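Probable branched-chain amino acid ABC transporter, amino acid binding protein (Thermus thermophilus, PDB 3LKB) binds valine and probably other branched-chain amino acids, and probably passes them to an ABC transporter for uptake. Local coordinates at residues V8-S13 and A295-A300; K36-R41 and V47-V52. The protein carries 2 engineered substitutions. One frame throughout, in Å; residues are numbered along the deposited sequence.

Interaction 1: residues V8-S13 and A295-A300; sequences VTLFWS and AIAVEA. Engineered in segment 295-300: Ala295 (natural residue Ser).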
loop_
_atom_site.group_PDB
_atom_site.type_symbol
_atom_site.label_atom_id
_atom_site.label_comp_id
_atom_site.label_asym_id
_atom_site.label_seq_id
_atom_site.Cartn_x
_atom_site.Cartn_y
_atom_site.Cartn_z
ATOM N N VAL A 8 -10.213 -24.996 7.390
ATOM C CA VAL A 8 -9.129 -25.039 6.426
ATOM C C VAL A 8 -8.513 -23.627 6.148
ATOM O O VAL A 8 -9.220 -22.646 5.826
ATOM C CB VAL A 8 -9.554 -25.733 5.099
ATOM C CG1 VAL A 8 -8.505 -25.491 4.000
ATOM C CG2 VAL A 8 -9.793 -27.235 5.312
ATOM N N THR A 9 -7.190 -23.554 6.286
ATOM C CA THR A 9 -6.477 -22.326 6.092
ATOM C C THR A 9 -6.003 -22.083 4.675
ATOM O O THR A 9 -5.340 -22.920 4.025
ATOM C CB THR A 9 -5.357 -22.168 7.062
ATOM O OG1 THR A 9 -5.932 -22.075 8.382
ATOM C CG2 THR A 9 -4.598 -20.850 6.747
ATOM N N LEU A 10 -6.400 -20.912 4.201
ATOM C CA LEU A 10 -6.025 -20.445 2.900
ATOM C C LEU A 10 -5.026 -19.336 3.196
ATOM O O LEU A 10 -5.386 -18.329 3.775
ATOM C CB LEU A 10 -7.258 -19.921 2.188
ATOM C CG LEU A 10 -7.120 -19.979 0.668
ATOM C CD1 LEU A 10 -6.714 -21.383 0.283
ATOM C CD2 LEU A 10 -8.413 -19.613 0.017
ATOM N N PHE A 11 -3.761 -19.560 2.852
ATOM C CA PHE A 11 -2.706 -18.662 3.258
ATOM C C PHE A 11 -1.993 -18.042 2.047
ATOM O O PHE A 11 -1.565 -18.728 1.130
ATOM C CB PHE A 11 -1.760 -19.383 4.235
ATOM C CG PHE A 11 -0.367 -18.789 4.334
ATOM C CD1 PHE A 11 -0.082 -17.771 5.253
ATOM C CD2 PHE A 11 0.663 -19.267 3.536
ATOM C CE1 PHE A 11 1.210 -17.251 5.375
ATOM C CE2 PHE A 11 1.938 -18.770 3.648
ATOM C CZ PHE A 11 2.212 -17.739 4.583
ATOM N N TRP A 12 -1.903 -16.722 2.030
ATOM C CA TRP A 12 -1.133 -16.016 1.012
ATOM C C TRP A 12 -0.149 -15.149 1.736
ATOM O O TRP A 12 -0.460 -14.591 2.811
ATOM C CB TRP A 12 -2.066 -15.152 0.184
ATOM C CG TRP A 12 -1.405 -14.264 -0.831
ATOM C CD1 TRP A 12 -1.037 -14.618 -2.069
ATOM C CD2 TRP A 12 -1.025 -12.870 -0.674
ATOM N NE1 TRP A 12 -0.463 -13.547 -2.725
ATOM C CE2 TRP A 12 -0.443 -12.463 -1.896
ATOM C CE3 TRP A 12 -1.091 -11.957 0.385
ATOM C CZ2 TRP A 12 0.028 -11.178 -2.119
ATOM C CZ3 TRP A 12 -0.608 -10.665 0.178
ATOM C CH2 TRP A 12 -0.068 -10.285 -1.081
ATOM N N SER A 13 1.056 -15.074 1.196
ATOM C CA SER A 13 2.074 -14.145 1.725
ATOM C C SER A 13 2.628 -13.361 0.552
ATOM O O SER A 13 3.085 -13.950 -0.406
ATOM C CB SER A 13 3.202 -14.915 2.438
ATOM O OG SER A 13 4.362 -14.122 2.600
ATOM N N ALA A 295 -9.328 -18.733 -6.484
ATOM C CA ALA A 295 -10.338 -19.599 -7.116
ATOM C C ALA A 295 -9.779 -20.976 -7.471
ATOM O O ALA A 295 -10.440 -21.979 -7.231
ATOM C CB ALA A 295 -10.937 -18.931 -8.360
ATOM N N ILE A 296 -8.556 -21.032 -8.005
ATOM C CA ILE A 296 -7.938 -22.311 -8.320
ATOM C C ILE A 296 -7.808 -23.160 -7.041
ATOM O O ILE A 296 -8.268 -24.325 -7.023
ATOM C CB ILE A 296 -6.607 -22.178 -9.074
ATOM C CG1 ILE A 296 -6.846 -21.472 -10.407
ATOM C CG2 ILE A 296 -5.949 -23.593 -9.303
ATOM C CD1 ILE A 296 -5.610 -21.264 -11.304
ATOM N N ALA A 297 -7.261 -22.545 -5.979
ATOM C CA ALA A 297 -7.064 -23.177 -4.659
ATOM C C ALA A 297 -8.379 -23.647 -4.112
ATOM O O ALA A 297 -8.521 -24.796 -3.753
ATOM C CB ALA A 297 -6.414 -22.213 -3.679
ATOM N N VAL A 298 -9.355 -22.758 -4.056
ATOM C CA VAL A 298 -10.627 -23.161 -3.557
ATOM C C VAL A 298 -11.233 -24.263 -4.461
ATOM O O VAL A 298 -11.822 -25.238 -3.974
ATOM C CB VAL A 298 -11.581 -21.970 -3.364
ATOM C CG1 VAL A 298 -13.021 -22.485 -3.048
ATOM C CG2 VAL A 298 -11.032 -21.062 -2.274
ATOM N N GLU A 299 -11.081 -24.173 -5.763
ATOM C CA GLU A 299 -11.651 -25.295 -6.545
ATOM C C GLU A 299 -10.922 -26.634 -6.320
ATOM O O GLU A 299 -11.532 -27.676 -6.357
ATOM C CB GLU A 299 -11.787 -24.929 -8.030
ATOM C CG GLU A 299 -12.134 -26.103 -9.001
ATOM C CD GLU A 299 -13.581 -26.576 -8.922
ATOM O OE1 GLU A 299 -14.329 -26.004 -8.115
ATOM O OE2 GLU A 299 -13.978 -27.520 -9.673
ATOM N N ALA A 300 -9.619 -26.627 -6.089
ATOM C CA ALA A 300 -8.927 -27.898 -5.859
ATOM C C ALA A 300 -9.280 -28.487 -4.484
ATOM O O ALA A 300 -9.402 -29.716 -4.372
ATOM C CB ALA A 300 -7.447 -27.743 -5.990
#
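Leu10 of the strand meets Ala297 and Val298 of the helix through its two methyl branches, one for each partner. The contact is wholly apolar: no hydrogen bond or salt bridge joins 8-13 and 295-300. CD1 lies 4.1 Å from Ala297 CB, and CD2 reaches Val298 CG2 at 3.8 Å, the shorter of the two approaches. With CG anti to the backbone N (chi1 -155°), the leucine carries its fork outward from the strand to the helix, while the isopropyl group of Val298 crosses the end of the leucine side chain at about a right angle. Residue size follows the spacing. The closest CA atoms, Leu10 CA and Ala297 CA, are 8.1 Å apart, a gap that one long branched side chain spans if the helix offers a mere methyl at Ala297; Val298, at the flank, supplies a beta-branched wall. All three residues are buried. Strand 6-14 pairs in parallel with strand 47-55, Leu10 exchanging backbone hydrogen bonds with Asn50 and Val52. Helix 285-308 packs on this sheet beside helix 21-41, whose Cys35 touches Leu10 and whose Tyr34 touches Val298, so the leucine sits where two helices cover one side of the sheet.

Interaction 2: residues K36-R41 and V47-V52; sequences KWANER and VVFNCV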
loop_
_atom_site.group_PDB
_atom_site.type_symbol
_atom_site.label_atom_id
_atom_site.label_comp_id
_atom_site.label_asym_id
_atom_site.label_seq_id
_atom_site.Cartn_x
_atom_site.Cartn_y
_atom_site.Cartn_z
ATOM N N LYS A 36 -13.499 -15.071 1.519
ATOM C CA LYS A 36 -14.629 -14.556 2.279
ATOM C C LYS A 36 -15.922 -14.977 1.617
ATOM O O LYS A 36 -16.858 -15.450 2.259
ATOM C CB LYS A 36 -14.559 -13.034 2.311
ATOM C CG LYS A 36 -15.169 -12.420 3.558
ATOM C CD LYS A 36 -14.221 -11.445 4.234
ATOM C CE LYS A 36 -13.107 -12.176 4.961
ATOM N NZ LYS A 36 -12.208 -11.228 5.686
ATOM N N TRP A 37 -15.978 -14.779 0.279
ATOM C CA TRP A 37 -17.082 -15.236 -0.565
ATOM C C TRP A 37 -17.268 -16.776 -0.564
ATOM O O TRP A 37 -18.379 -17.252 -0.519
ATOM C CB TRP A 37 -16.928 -14.701 -2.000
ATOM C CG TRP A 37 -18.161 -14.785 -2.864
ATOM C CD1 TRP A 37 -19.237 -13.918 -2.863
ATOM C CD2 TRP A 37 -18.418 -15.725 -3.902
ATOM N NE1 TRP A 37 -20.156 -14.281 -3.833
ATOM C CE2 TRP A 37 -19.678 -15.396 -4.474
ATOM C CE3 TRP A 37 -17.720 -16.826 -4.400
ATOM C CZ2 TRP A 37 -20.260 -16.149 -5.502
ATOM C CZ3 TRP A 37 -18.301 -17.584 -5.456
ATOM C CH2 TRP A 37 -19.560 -17.240 -5.988
ATOM N N ALA A 38 -16.184 -17.547 -0.574
ATOM C CA ALA A 38 -16.305 -19.007 -0.401
ATOM C C ALA A 38 -17.120 -19.379 0.842
ATOM O O ALA A 38 -17.975 -20.253 0.781
ATOM C CB ALA A 38 -14.936 -19.670 -0.358
ATOM N N ASN A 39 -16.855 -18.703 1.950
ATOM C CA ASN A 39 -17.555 -18.961 3.222
ATOM C C ASN A 39 -19.048 -18.586 3.180
ATOM O O ASN A 39 -19.889 -19.379 3.626
ATOM C CB ASN A 39 -16.839 -18.284 4.424
ATOM C CG ASN A 39 -15.571 -19.031 4.871
ATOM O OD1 ASN A 39 -15.434 -20.251 4.691
ATOM N ND2 ASN A 39 -14.640 -18.302 5.452
ATOM N N GLU A 40 -19.352 -17.387 2.645
ATOM C CA GLU A 40 -20.727 -16.882 2.515
ATOM C C GLU A 40 -21.589 -17.749 1.579
ATOM O O GLU A 40 -22.760 -17.922 1.824
ATOM C CB GLU A 40 -20.771 -15.430 1.987
ATOM C CG GLU A 40 -19.720 -14.468 2.523
ATOM C CD GLU A 40 -20.300 -13.283 3.323
ATOM O OE1 GLU A 40 -21.542 -13.023 3.183
ATOM O OE2 GLU A 40 -19.498 -12.612 4.058
ATOM N N ARG A 41 -21.018 -18.254 0.498
ATOM C CA ARG A 41 -21.771 -19.043 -0.459
ATOM C C ARG A 41 -21.618 -20.535 -0.239
ATOM O O ARG A 41 -22.161 -21.327 -0.989
ATOM C CB ARG A 41 -21.306 -18.713 -1.866
ATOM C CG ARG A 41 -21.127 -17.229 -2.118
ATOM C CD ARG A 41 -22.463 -16.481 -2.376
ATOM N NE ARG A 41 -23.407 -17.267 -3.170
ATOM C CZ ARG A 41 -24.676 -17.480 -2.821
ATOM N NH1 ARG A 41 -25.163 -16.948 -1.695
ATOM N NH2 ARG A 41 -25.459 -18.220 -3.605
ATOM N N VAL A 47 -16.718 -27.028 4.971
ATOM C CA VAL A 47 -15.419 -26.411 5.217
ATOM C C VAL A 47 -15.565 -24.919 5.512
ATOM O O VAL A 47 -16.162 -24.177 4.727
ATOM C CB VAL A 47 -14.507 -26.580 3.996
ATOM C CG1 VAL A 47 -13.245 -25.720 4.123
ATOM C CG2 VAL A 47 -14.148 -28.004 3.809
ATOM N N VAL A 48 -15.048 -24.451 6.636
ATOM C CA VAL A 48 -14.923 -22.983 6.755
ATOM C C VAL A 48 -13.477 -22.580 6.530
ATOM O O VAL A 48 -12.560 -23.169 7.117
ATOM C CB VAL A 48 -15.624 -22.352 8.017
ATOM C CG1 VAL A 48 -16.633 -23.314 8.598
ATOM C CG2 VAL A 48 -14.645 -21.947 9.094
ATOM N N PHE A 49 -13.268 -21.645 5.608
ATOM C CA PHE A 49 -11.919 -21.180 5.337
ATOM C C PHE A 49 -11.483 -20.173 6.387
ATOM O O PHE A 49 -12.186 -19.211 6.687
ATOM C CB PHE A 49 -11.746 -20.622 3.917
ATOM C CG PHE A 49 -11.868 -21.677 2.831
ATOM C CD1 PHE A 49 -10.775 -22.463 2.469
ATOM C CD2 PHE A 49 -13.082 -21.891 2.189
ATOM C CE1 PHE A 49 -10.889 -23.436 1.482
ATOM C CE2 PHE A 49 -13.215 -22.866 1.195
ATOM C CZ PHE A 49 -12.128 -23.641 0.836
ATOM N N ASN A 50 -10.336 -20.455 6.974
ATOM C CA ASN A 50 -9.604 -19.484 7.728
ATOM C C ASN A 50 -8.644 -18.738 6.746
ATOM O O ASN A 50 -7.719 -19.309 6.131
ATOM C CB ASN A 50 -8.854 -20.215 8.844
ATOM C CG ASN A 50 -8.029 -19.299 9.672
ATOM O OD1 ASN A 50 -8.492 -18.233 10.016
ATOM N ND2 ASN A 50 -6.787 -19.700 10.001
ATOM N N CYS A 51 -8.906 -17.458 6.580
ATOM C CA CYS A 51 -8.217 -16.675 5.580
ATOM C C CYS A 51 -7.011 -15.958 6.168
ATOM O O CYS A 51 -7.173 -15.063 6.954
ATOM C CB CYS A 51 -9.138 -15.622 5.030
ATOM S SG CYS A 51 -8.188 -14.654 3.815
ATOM N N VAL A 52 -5.810 -16.363 5.796
ATOM C CA VAL A 52 -4.642 -15.737 6.319
ATOM C C VAL A 52 -3.846 -15.072 5.197
ATOM O O VAL A 52 -3.300 -15.741 4.310
ATOM C CB VAL A 52 -3.813 -16.703 7.129
ATOM C CG1 VAL A 52 -2.571 -16.014 7.622
ATOM C CG2 VAL A 52 -4.675 -17.261 8.295
#
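The backbone N of Phe49 gives its hydrogen to Asn39 OD1 at 2.7 Å, and the Asn39 side-chain amide returns a bond from its ND2 to Phe49 O at 2.9 Å. Both are nearly straight, the second at 166°, and each donor lies in the plane of the carbonyl it meets, on a lone pair. Two bonds to one residue hold the carboxamide edge-on to the strand and fix its rotation; asparagine suits the place because its amide offers an acceptor and a donor side by side, matching the N-H and C=O of a single strand residue. Asn39 CG lies beside its own backbone N (chi1 -76°), which swings the amide from the flank of the helix toward Phe49. An alanine here would be likely to leave both the N-H and the C=O of Phe49 without these mates. OD1 also sits at the edge of the Phe49 ring, near its plane. Apolar packing adds to this: Ala38 CB, small enough to let the aromatic ring in, approaches Phe49 CD2 obliquely at 3.9 Å, and Val47 CG1 lies over one ring face. The helix and strand axes run nearly antiparallel, at 158°, and approach to 7.8 Å. This is the second half of the beta-alpha-beta unit in which helix 21-41 links the parallel strands 6-14 and 47-55, with Cys35, a turn earlier in the helix, also touching Phe49.

How the interactions relate
Both interactions hold a helix to the same parallel sheet, at its neighbouring strands 6-14 and 47-55. Interaction 2 is local, joining helix 21-41 to the strand that follows it after a short loop, whereas interaction 1 brings in a helix some 280 residues after strand 6-14. The sheet links them directly: Val8 O and Leu10 N bracket Asn50, probably hydrogen-bonded to its N and O, and Val8 packs on Val47. Their chemistry follows their place. Interaction 1, its centre about 16 Å from the centre of the chain, is fully buried and purely apolar; interaction 2, its centre about 23 Å from that point, mixes a buried aromatic ring with a partly exposed asparagine that bonds to backbone.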